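Local coordinates for minor capsid protein VP1 (Human bocavirus 3, PDB 5US7) that probably self-assembles, sixty copies together, into the T=1 icosahedral capsid of the virus, with a channel at each fivefold axis, at residues F63-I67 / F446-A450; E204-E210 / P322-I327; Q355-T359 / Q521-W525. All blocks are in the same frame, centred on the assembly; numbering follows the deposited sequence.

Interaction 1: F63-I67 / F446-A450; sequences FLVKI and FIKMA
Val65 meets two side chains of 446-450 at once, through different branches. Its CB lies 3.5 Å from Met449 CE and its CG1 3.6 Å from the same methyl, while CG2 reaches Ile447 CD1 at 4.0 Å. The split follows from the valine torsion: CG1 is anti to the backbone N (chi1 -177°), which sends CG2 to the other side, beside that N and over the isoleucine. Met449 bends at both chi2 and chi3, folding its thioether back so that the terminal methyl, not the sulfur, presses on Val65. The same residue touches the loop just beyond the strand, where its CB packs 3.9 Å from Ile67 CD1 and its CG lies 3.6 Å from Lys66 O. At the other end Ile447 CD1 also meets Phe63 CE1 at 4.1 Å, approaching the ring obliquely.

These apolar groups are held between strands that pair elsewhere: Phe63 and Val65 bond through their backbones to strand 466-482, and the backbone of Ile447 hydrogen-bonds to that of Ser96. Leu188 touches Phe63, Val65 and Ile447 together, and Phe98 sets its ring edge-to-face with Phe63. The charged ends leave the contact, Lys448 NZ for a salt bridge with Glu223 and Lys66 NZ for a hydrogen bond to Asn459 of a second subunit.

The strand axes approach to 8.1 Å at 58°, so the strands meet mainly through side chains, with no backbone pairing between them. Such oblique packing of strands across a buried apolar layer is consistent with the interior of the eight-stranded jelly-roll barrel of parvovirus capsid proteins.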
loop_
_atom_site.group_PDB
_atom_site.type_symbol
_atom_site.label_atom_id
_atom_site.label_comp_id
_atom_site.label_asym_id
_atom_site.label_seq_id
_atom_site.Cartn_x
_atom_site.Cartn_y
_atom_site.Cartn_z
ATOM N N PHE A 63 -5.185 -36.157 -95.278
ATOM C CA PHE A 63 -6.400 -36.130 -96.075
ATOM C C PHE A 63 -6.333 -34.998 -97.084
ATOM O O PHE A 63 -5.457 -34.140 -97.023
ATOM C CB PHE A 63 -7.651 -35.986 -95.205
ATOM C CG PHE A 63 -7.725 -34.703 -94.448
ATOM C CD1 PHE A 63 -8.281 -33.583 -95.016
ATOM C CD2 PHE A 63 -7.271 -34.624 -93.161
ATOM C CE1 PHE A 63 -8.352 -32.417 -94.325
ATOM C CE2 PHE A 63 -7.349 -33.456 -92.469
ATOM C CZ PHE A 63 -7.886 -32.357 -93.047
ATOM N N LEU A 64 -7.260 -35.007 -98.040
ATOM C CA LEU A 64 -7.489 -33.821 -98.845
ATOM C C LEU A 64 -8.974 -33.676 -99.121
ATOM O O LEU A 64 -9.737 -34.639 -99.058
ATOM C CB LEU A 64 -6.697 -33.825 -100.157
ATOM C CG LEU A 64 -7.000 -34.700 -101.358
ATOM C CD1 LEU A 64 -8.074 -34.076 -102.209
ATOM C CD2 LEU A 64 -5.757 -34.821 -102.158
ATOM N N VAL A 65 -9.366 -32.447 -99.443
ATOM C CA VAL A 65 -10.759 -32.063 -99.611
ATOM C C VAL A 65 -10.883 -31.292 -100.916
ATOM O O VAL A 65 -10.101 -30.374 -101.168
ATOM C CB VAL A 65 -11.244 -31.200 -98.435
ATOM C CG1 VAL A 65 -12.702 -30.879 -98.581
ATOM C CG2 VAL A 65 -10.964 -31.874 -97.128
ATOM N N LYS A 66 -11.851 -31.664 -101.741
ATOM C CA LYS A 66 -12.098 -31.023 -103.021
ATOM C C LYS A 66 -13.236 -30.008 -102.912
ATOM O O LYS A 66 -13.690 -29.667 -101.820
ATOM C CB LYS A 66 -12.391 -32.081 -104.078
ATOM C CG LYS A 66 -11.222 -32.953 -104.407
ATOM C CD LYS A 66 -11.633 -34.012 -105.394
ATOM C CE LYS A 66 -10.472 -34.914 -105.748
ATOM N NZ LYS A 66 -10.890 -35.994 -106.680
ATOM N N ILE A 67 -13.691 -29.501 -104.061
ATOM C CA ILE A 67 -14.769 -28.514 -104.078
ATOM C C ILE A 67 -16.139 -29.166 -103.941
ATOM O O ILE A 67 -17.017 -28.625 -103.260
ATOM C CB ILE A 67 -14.680 -27.642 -105.341
ATOM C CG1 ILE A 67 -13.446 -26.752 -105.278
ATOM C CG2 ILE A 67 -15.914 -26.794 -105.491
ATOM C CD1 ILE A 67 -13.459 -25.824 -104.101
ATOM N N PHE A 446 -17.868 -32.756 -90.517
ATOM C CA PHE A 446 -18.024 -32.304 -91.886
ATOM C C PHE A 446 -16.998 -31.231 -92.193
ATOM O O PHE A 446 -16.601 -30.461 -91.320
ATOM C CB PHE A 446 -19.422 -31.757 -92.128
ATOM C CG PHE A 446 -20.487 -32.772 -91.978
ATOM C CD1 PHE A 446 -20.822 -33.591 -93.024
ATOM C CD2 PHE A 446 -21.142 -32.921 -90.785
ATOM C CE1 PHE A 446 -21.792 -34.526 -92.884
ATOM C CE2 PHE A 446 -22.114 -33.855 -90.645
ATOM C CZ PHE A 446 -22.440 -34.660 -91.694
ATOM N N ILE A 447 -16.570 -31.193 -93.444
ATOM C CA ILE A 447 -15.546 -30.254 -93.863
ATOM C C ILE A 447 -15.793 -29.895 -95.315
ATOM O O ILE A 447 -16.209 -30.736 -96.111
ATOM C CB ILE A 447 -14.145 -30.852 -93.640
ATOM C CG1 ILE A 447 -13.062 -29.858 -94.011
ATOM C CG2 ILE A 447 -13.976 -32.130 -94.410
ATOM C CD1 ILE A 447 -11.710 -30.284 -93.558
ATOM N N LYS A 448 -15.561 -28.634 -95.658
ATOM C CA LYS A 448 -15.586 -28.238 -97.052
ATOM C C LYS A 448 -14.672 -27.045 -97.238
ATOM O O LYS A 448 -14.274 -26.385 -96.280
ATOM C CB LYS A 448 -16.975 -27.863 -97.542
ATOM C CG LYS A 448 -17.439 -26.541 -97.041
ATOM C CD LYS A 448 -18.724 -26.177 -97.700
ATOM C CE LYS A 448 -19.188 -24.833 -97.248
ATOM N NZ LYS A 448 -20.455 -24.472 -97.921
ATOM N N MET A 449 -14.355 -26.769 -98.494
ATOM C CA MET A 449 -13.542 -25.617 -98.834
ATOM C C MET A 449 -14.384 -24.358 -98.818
ATOM O O MET A 449 -15.412 -24.282 -99.496
ATOM C CB MET A 449 -12.904 -25.800 -100.206
ATOM C CG MET A 449 -11.930 -26.935 -100.276
ATOM S SD MET A 449 -10.609 -26.656 -99.110
ATOM C CE MET A 449 -11.137 -27.733 -97.780
ATOM N N ALA A 450 -13.948 -23.372 -98.043
ATOM C CA ALA A 450 -14.577 -22.064 -98.087
ATOM C C ALA A 450 -14.595 -21.555 -99.517
ATOM O O ALA A 450 -13.587 -21.607 -100.218
ATOM C CB ALA A 450 -13.826 -21.090 -97.184
#

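Interaction 2: E204-E210 / P322-I327; sequences EDSNAVE and PEGANI
Val209 supplies the apolar part of this contact, leaning on the turn that carries Glu323, Gly324 and Ala325. Its CG1 stands 4.4 Å from Ala325 CB and 4.5 Å from Pro322 CB, both loose van der Waals approaches. The trans first torsion (chi1 176°) is what carries that branch toward Pro322 and Ala325. CG2 instead lies 3.3 Å from Gly324 O, so much of what the valine covers is peptide backbone and not another side chain. Gly324 has a positive phi of 65°, a backbone shape that glycine adopts readily.

Polar groups converge on the carbonyls of the same turn. Glu210 OE2 comes to 2.7 Å from Ala325 O. The CG of this extended side chain also lies against Ala325 O, and OE2 is 3.3 Å from Ile327 CG2. The other carboxylate oxygen, OE1, accepts a weak hydrogen bond from the backbone N of Glu204, and this bond links the two ends of the 204-210 loop. The side chain of Asn207 points at the Gly324-Ala325 backbone as well.

A third kind of contact is made at the outer margin, where the amide of Asn326 crosses the aliphatic base of Glu204 at a slant, with Asn326 ND2 3.5 Å from Glu204 CB. The carboxylate of Glu204 turns away from the contact.

This is loop-to-loop packing, probably outside the strands of the jelly-roll, with 322-327 in the long insertion between strands 236-248 and 445-449. The first segment follows strand 185-190 and ends where helix 210-215 begins at Glu210; the second lies between strand 319-320 and helix 331-334, with Pro322 packed on Asp380 and Glu323 on Pro373, both residues of a third subunit.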
loop_
_atom_site.group_PDB
_atom_site.type_symbol
_atom_site.label_atom_id
_atom_site.label_comp_id
_atom_site.label_asym_id
_atom_site.label_seq_id
_atom_site.Cartn_x
_atom_site.Cartn_y
_atom_site.Cartn_z
ATOM N N GLU A 204 -46.585 -39.086 -110.368
ATOM C CA GLU A 204 -47.067 -39.289 -111.726
ATOM C C GLU A 204 -48.578 -39.137 -111.785
ATOM O O GLU A 204 -49.306 -39.812 -111.049
ATOM C CB GLU A 204 -46.650 -40.657 -112.264
ATOM C CG GLU A 204 -47.118 -40.907 -113.690
ATOM C CD GLU A 204 -46.527 -39.929 -114.694
ATOM O OE1 GLU A 204 -45.536 -39.241 -114.370
ATOM O OE2 GLU A 204 -47.068 -39.839 -115.815
ATOM N N ASP A 205 -49.037 -38.261 -112.682
ATOM C CA ASP A 205 -50.442 -37.905 -112.823
ATOM C C ASP A 205 -50.961 -37.522 -111.445
ATOM O O ASP A 205 -50.238 -36.880 -110.678
ATOM C CB ASP A 205 -51.227 -39.072 -113.437
ATOM C CG ASP A 205 -52.644 -38.692 -113.835
ATOM O OD1 ASP A 205 -53.015 -37.510 -113.677
ATOM O OD2 ASP A 205 -53.385 -39.580 -114.304
ATOM N N SER A 206 -52.199 -37.899 -111.133
ATOM C CA SER A 206 -52.665 -38.065 -109.763
ATOM C C SER A 206 -52.302 -36.797 -108.909
ATOM O O SER A 206 -52.359 -35.709 -109.482
ATOM C CB SER A 206 -52.085 -39.399 -109.282
ATOM O OG SER A 206 -52.626 -40.482 -110.017
ATOM N N ASN A 207 -51.940 -36.836 -107.615
ATOM C CA ASN A 207 -52.198 -37.891 -106.636
ATOM C C ASN A 207 -52.857 -37.323 -105.390
ATOM O O ASN A 207 -53.953 -37.737 -105.018
ATOM C CB ASN A 207 -50.910 -38.620 -106.260
ATOM C CG ASN A 207 -51.182 -39.935 -105.563
ATOM O OD1 ASN A 207 -52.248 -40.135 -104.987
ATOM N ND2 ASN A 207 -50.235 -40.855 -105.649
ATOM N N ALA A 208 -52.150 -36.401 -104.741
ATOM C CA ALA A 208 -52.423 -35.800 -103.444
ATOM C C ALA A 208 -51.980 -36.725 -102.327
ATOM O O ALA A 208 -51.931 -36.296 -101.177
ATOM C CB ALA A 208 -53.899 -35.411 -103.230
ATOM N N VAL A 209 -51.655 -37.978 -102.621
ATOM C CA VAL A 209 -50.972 -38.845 -101.674
ATOM C C VAL A 209 -49.483 -38.662 -101.910
ATOM O O VAL A 209 -48.748 -38.244 -101.011
ATOM C CB VAL A 209 -51.398 -40.311 -101.830
ATOM C CG1 VAL A 209 -50.601 -41.188 -100.889
ATOM C CG2 VAL A 209 -52.881 -40.446 -101.563
ATOM N N GLU A 210 -49.027 -38.988 -103.121
ATOM C CA GLU A 210 -47.652 -38.676 -103.488
ATOM C C GLU A 210 -47.381 -37.180 -103.411
ATOM O O GLU A 210 -46.286 -36.761 -103.021
ATOM C CB GLU A 210 -47.335 -39.208 -104.885
ATOM C CG GLU A 210 -47.154 -40.716 -104.966
ATOM C CD GLU A 210 -46.763 -41.175 -106.358
ATOM O OE1 GLU A 210 -46.893 -40.371 -107.300
ATOM O OE2 GLU A 210 -46.294 -42.321 -106.509
ATOM N N PRO A 322 -48.268 -46.633 -98.736
ATOM C CA PRO A 322 -49.624 -46.145 -98.464
ATOM C C PRO A 322 -50.562 -46.458 -99.620
ATOM O O PRO A 322 -50.140 -46.708 -100.751
ATOM C CB PRO A 322 -49.432 -44.634 -98.306
ATOM C CG PRO A 322 -48.001 -44.471 -97.942
ATOM C CD PRO A 322 -47.290 -45.536 -98.725
ATOM N N GLU A 323 -51.857 -46.452 -99.323
ATOM C CA GLU A 323 -52.846 -46.689 -100.362
ATOM C C GLU A 323 -53.057 -45.425 -101.183
ATOM O O GLU A 323 -52.820 -44.308 -100.718
ATOM C CB GLU A 323 -54.175 -47.157 -99.771
ATOM C CG GLU A 323 -54.967 -46.095 -99.031
ATOM C CD GLU A 323 -54.502 -45.892 -97.607
ATOM O OE1 GLU A 323 -53.497 -46.518 -97.212
ATOM O OE2 GLU A 323 -55.155 -45.114 -96.878
ATOM N N GLY A 324 -53.507 -45.614 -102.420
ATOM C CA GLY A 324 -53.658 -44.499 -103.331
ATOM C C GLY A 324 -52.349 -43.842 -103.695
ATOM O O GLY A 324 -52.327 -42.654 -104.020
ATOM N N ALA A 325 -51.252 -44.589 -103.642
ATOM C CA ALA A 325 -49.924 -44.045 -103.860
ATOM C C ALA A 325 -49.421 -44.210 -105.286
ATOM O O ALA A 325 -48.271 -43.861 -105.549
ATOM C CB ALA A 325 -48.927 -44.688 -102.895
ATOM N N ASN A 326 -50.242 -44.718 -106.210
ATOM C CA ASN A 326 -49.765 -44.993 -107.563
ATOM C C ASN A 326 -48.599 -45.971 -107.522
ATOM O O ASN A 326 -48.805 -47.173 -107.342
ATOM C CB ASN A 326 -49.363 -43.706 -108.290
ATOM C CG ASN A 326 -49.089 -43.932 -109.764
ATOM O OD1 ASN A 326 -49.678 -44.815 -110.386
ATOM N ND2 ASN A 326 -48.183 -43.141 -110.325
ATOM N N ILE A 327 -47.405 -45.466 -107.819
ATOM C CA ILE A 327 -46.085 -46.117 -107.720
ATOM C C ILE A 327 -45.819 -47.298 -108.646
ATOM O O ILE A 327 -45.080 -48.207 -108.274
ATOM C CB ILE A 327 -45.716 -46.550 -106.248
ATOM C CG1 ILE A 327 -46.587 -47.672 -105.677
ATOM C CG2 ILE A 327 -45.670 -45.347 -105.339
ATOM C CD1 ILE A 327 -46.133 -48.171 -104.338
#

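Interaction 3: Q355-T359 / Q521-W525; sequences QWYQT and QPTTW
Trp356 meets Trp525 where two loops outside the jelly-roll strands of the parvovirus coat protein pack: 355-359 belongs to the long connection from helix 331-334 to strand 381-382, whereas the segment 521-525 lies in the C-terminal region after strand 466-482. The touching parts run in nearly opposite directions, 161° apart end to end. Trp356 brings the far corner of its six-membered ring to the other indole, CH2 lying 3.8 Å from Trp525 CZ2. The pair is oblique, with the six-membered ring of Trp356 and the five-membered ring of Trp525 inclined at 62° and their centroids 5.8 Å apart. Trp525 NE1 makes a weak hydrogen bond to Ile370 O, which may help to set the turn of that ring, while Trp356 also packs against Trp173 and, on a third subunit, Arg267.

Gln358 follows. Its first torsion (chi1 -177°) stretches CG away from the backbone N and the chain then bends at chi2, bringing its CD near Pro522 CG, 4.1 Å away, the two side chains crossing at about a right angle. Gln358 crosses Gln521 at a slant, its CG 4.0 Å from Gln521 CB.

At Thr359 the backbone O accepts a hydrogen bond from Arg284 NH2 of that third subunit, and OG1 turns back to donate to Tyr357 O at 3.2 Å, from above the carbonyl plane. This leaves the methyl to face the other loop: Thr359 CG2 packs 3.6 Å from Gln521 CG.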
loop_
_atom_site.group_PDB
_atom_site.type_symbol
_atom_site.label_atom_id
_atom_site.label_comp_id
_atom_site.label_asym_id
_atom_site.label_seq_id
_atom_site.Cartn_x
_atom_site.Cartn_y
_atom_site.Cartn_z
ATOM N N GLN A 355 -20.728 -60.911 -96.881
ATOM C CA GLN A 355 -19.673 -61.058 -97.871
ATOM C C GLN A 355 -19.234 -59.678 -98.330
ATOM O O GLN A 355 -20.084 -58.835 -98.613
ATOM C CB GLN A 355 -20.196 -61.887 -99.041
ATOM C CG GLN A 355 -19.192 -62.299 -100.059
ATOM C CD GLN A 355 -19.809 -63.225 -101.068
ATOM O OE1 GLN A 355 -20.975 -63.588 -100.948
ATOM N NE2 GLN A 355 -19.035 -63.624 -102.062
ATOM N N TRP A 356 -17.929 -59.440 -98.421
ATOM C CA TRP A 356 -17.446 -58.130 -98.835
ATOM C C TRP A 356 -16.177 -58.303 -99.653
ATOM O O TRP A 356 -15.560 -59.366 -99.653
ATOM C CB TRP A 356 -17.206 -57.221 -97.634
ATOM C CG TRP A 356 -16.134 -57.688 -96.735
ATOM C CD1 TRP A 356 -14.836 -57.297 -96.748
ATOM C CD2 TRP A 356 -16.251 -58.648 -95.687
ATOM N NE1 TRP A 356 -14.136 -57.942 -95.769
ATOM C CE2 TRP A 356 -14.985 -58.781 -95.103
ATOM C CE3 TRP A 356 -17.307 -59.407 -95.185
ATOM C CZ2 TRP A 356 -14.745 -59.640 -94.044
ATOM C CZ3 TRP A 356 -17.068 -60.255 -94.138
ATOM C CH2 TRP A 356 -15.797 -60.368 -93.578
ATOM N N TYR A 357 -15.794 -57.246 -100.371
ATOM C CA TYR A 357 -14.692 -57.347 -101.318
ATOM C C TYR A 357 -13.327 -56.927 -100.800
ATOM O O TYR A 357 -12.343 -57.130 -101.516
ATOM C CB TYR A 357 -14.992 -56.556 -102.584
ATOM C CG TYR A 357 -15.924 -57.296 -103.474
ATOM C CD1 TYR A 357 -15.457 -58.328 -104.256
ATOM C CD2 TYR A 357 -17.255 -56.969 -103.551
ATOM C CE1 TYR A 357 -16.285 -59.028 -105.065
ATOM C CE2 TYR A 357 -18.094 -57.660 -104.375
ATOM C CZ TYR A 357 -17.603 -58.687 -105.133
ATOM O OH TYR A 357 -18.433 -59.392 -105.964
ATOM N N GLN A 358 -13.228 -56.314 -99.626
ATOM C CA GLN A 358 -11.921 -56.091 -99.012
ATOM C C GLN A 358 -11.064 -55.092 -99.789
ATOM O O GLN A 358 -10.098 -54.549 -99.250
ATOM C CB GLN A 358 -11.184 -57.430 -98.878
ATOM C CG GLN A 358 -9.845 -57.378 -98.194
ATOM C CD GLN A 358 -9.966 -56.966 -96.756
ATOM O OE1 GLN A 358 -9.720 -55.817 -96.406
ATOM N NE2 GLN A 358 -10.358 -57.902 -95.907
ATOM N N THR A 359 -11.427 -54.804 -101.033
ATOM C CA THR A 359 -10.692 -53.882 -101.881
ATOM C C THR A 359 -11.675 -53.059 -102.692
ATOM O O THR A 359 -12.707 -53.575 -103.134
ATOM C CB THR A 359 -9.745 -54.608 -102.848
ATOM O OG1 THR A 359 -10.490 -55.548 -103.633
ATOM C CG2 THR A 359 -8.647 -55.327 -102.098
ATOM N N GLN A 521 -3.655 -58.186 -99.476
ATOM C CA GLN A 521 -4.854 -58.280 -98.663
ATOM C C GLN A 521 -5.046 -59.690 -98.125
ATOM O O GLN A 521 -4.597 -60.660 -98.738
ATOM C CB GLN A 521 -6.074 -57.880 -99.477
ATOM C CG GLN A 521 -6.067 -56.441 -99.917
ATOM C CD GLN A 521 -6.013 -55.479 -98.761
ATOM O OE1 GLN A 521 -6.609 -55.712 -97.716
ATOM N NE2 GLN A 521 -5.310 -54.379 -98.948
ATOM N N PRO A 522 -5.708 -59.829 -96.979
ATOM C CA PRO A 522 -6.138 -61.160 -96.539
ATOM C C PRO A 522 -7.139 -61.741 -97.520
ATOM O O PRO A 522 -8.114 -61.087 -97.889
ATOM C CB PRO A 522 -6.768 -60.892 -95.172
ATOM C CG PRO A 522 -7.164 -59.472 -95.225
ATOM C CD PRO A 522 -6.112 -58.788 -96.027
ATOM N N THR A 523 -6.892 -62.976 -97.947
ATOM C CA THR A 523 -7.720 -63.549 -99.000
ATOM C C THR A 523 -9.037 -64.088 -98.465
ATOM O O THR A 523 -10.082 -63.909 -99.096
ATOM C CB THR A 523 -6.965 -64.653 -99.729
ATOM O OG1 THR A 523 -6.597 -65.675 -98.797
ATOM C CG2 THR A 523 -5.721 -64.094 -100.379
ATOM N N THR A 524 -9.014 -64.760 -97.320
ATOM C CA THR A 524 -10.197 -65.447 -96.833
ATOM C C THR A 524 -10.296 -65.260 -95.327
ATOM O O THR A 524 -9.588 -64.453 -94.728
ATOM C CB THR A 524 -10.153 -66.941 -97.178
ATOM O OG1 THR A 524 -8.983 -67.527 -96.596
ATOM C CG2 THR A 524 -10.145 -67.170 -98.687
ATOM N N TRP A 525 -11.238 -65.980 -94.740
ATOM C CA TRP A 525 -11.253 -66.336 -93.333
ATOM C C TRP A 525 -10.241 -67.473 -93.158
ATOM O O TRP A 525 -9.948 -68.173 -94.125
ATOM C CB TRP A 525 -12.661 -66.773 -92.955
ATOM C CG TRP A 525 -13.614 -65.656 -92.937
ATOM C CD1 TRP A 525 -14.036 -64.950 -94.007
ATOM C CD2 TRP A 525 -14.401 -65.217 -91.830
ATOM N NE1 TRP A 525 -14.960 -64.018 -93.626
ATOM C CE2 TRP A 525 -15.212 -64.174 -92.290
ATOM C CE3 TRP A 525 -14.478 -65.584 -90.488
ATOM C CZ2 TRP A 525 -16.084 -63.491 -91.464
ATOM C CZ3 TRP A 525 -15.343 -64.902 -89.674
ATOM C CH2 TRP A 525 -16.131 -63.866 -90.157
#

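From the N terminus, 63-67 comes first, at the end of strand 54-65, and interaction 1 joins it to strand 445-449 across 378 intervening residues. Interaction 2 closes a shorter loop of 111 residues, nested wholly inside that span, and ties the approach to helix 210-215 to the turn after strand 319-320. Interaction 3 opens at 355-359, still within the span of interaction 1, but closes at 521-525 beyond it, so these two cross; interactions 2 and 3 are in series. None touches another: centres stand 30 to 44 Å apart. Interaction 1 lies among the main strands, whereas interactions 2 and 3 join loops and both border the third subunit.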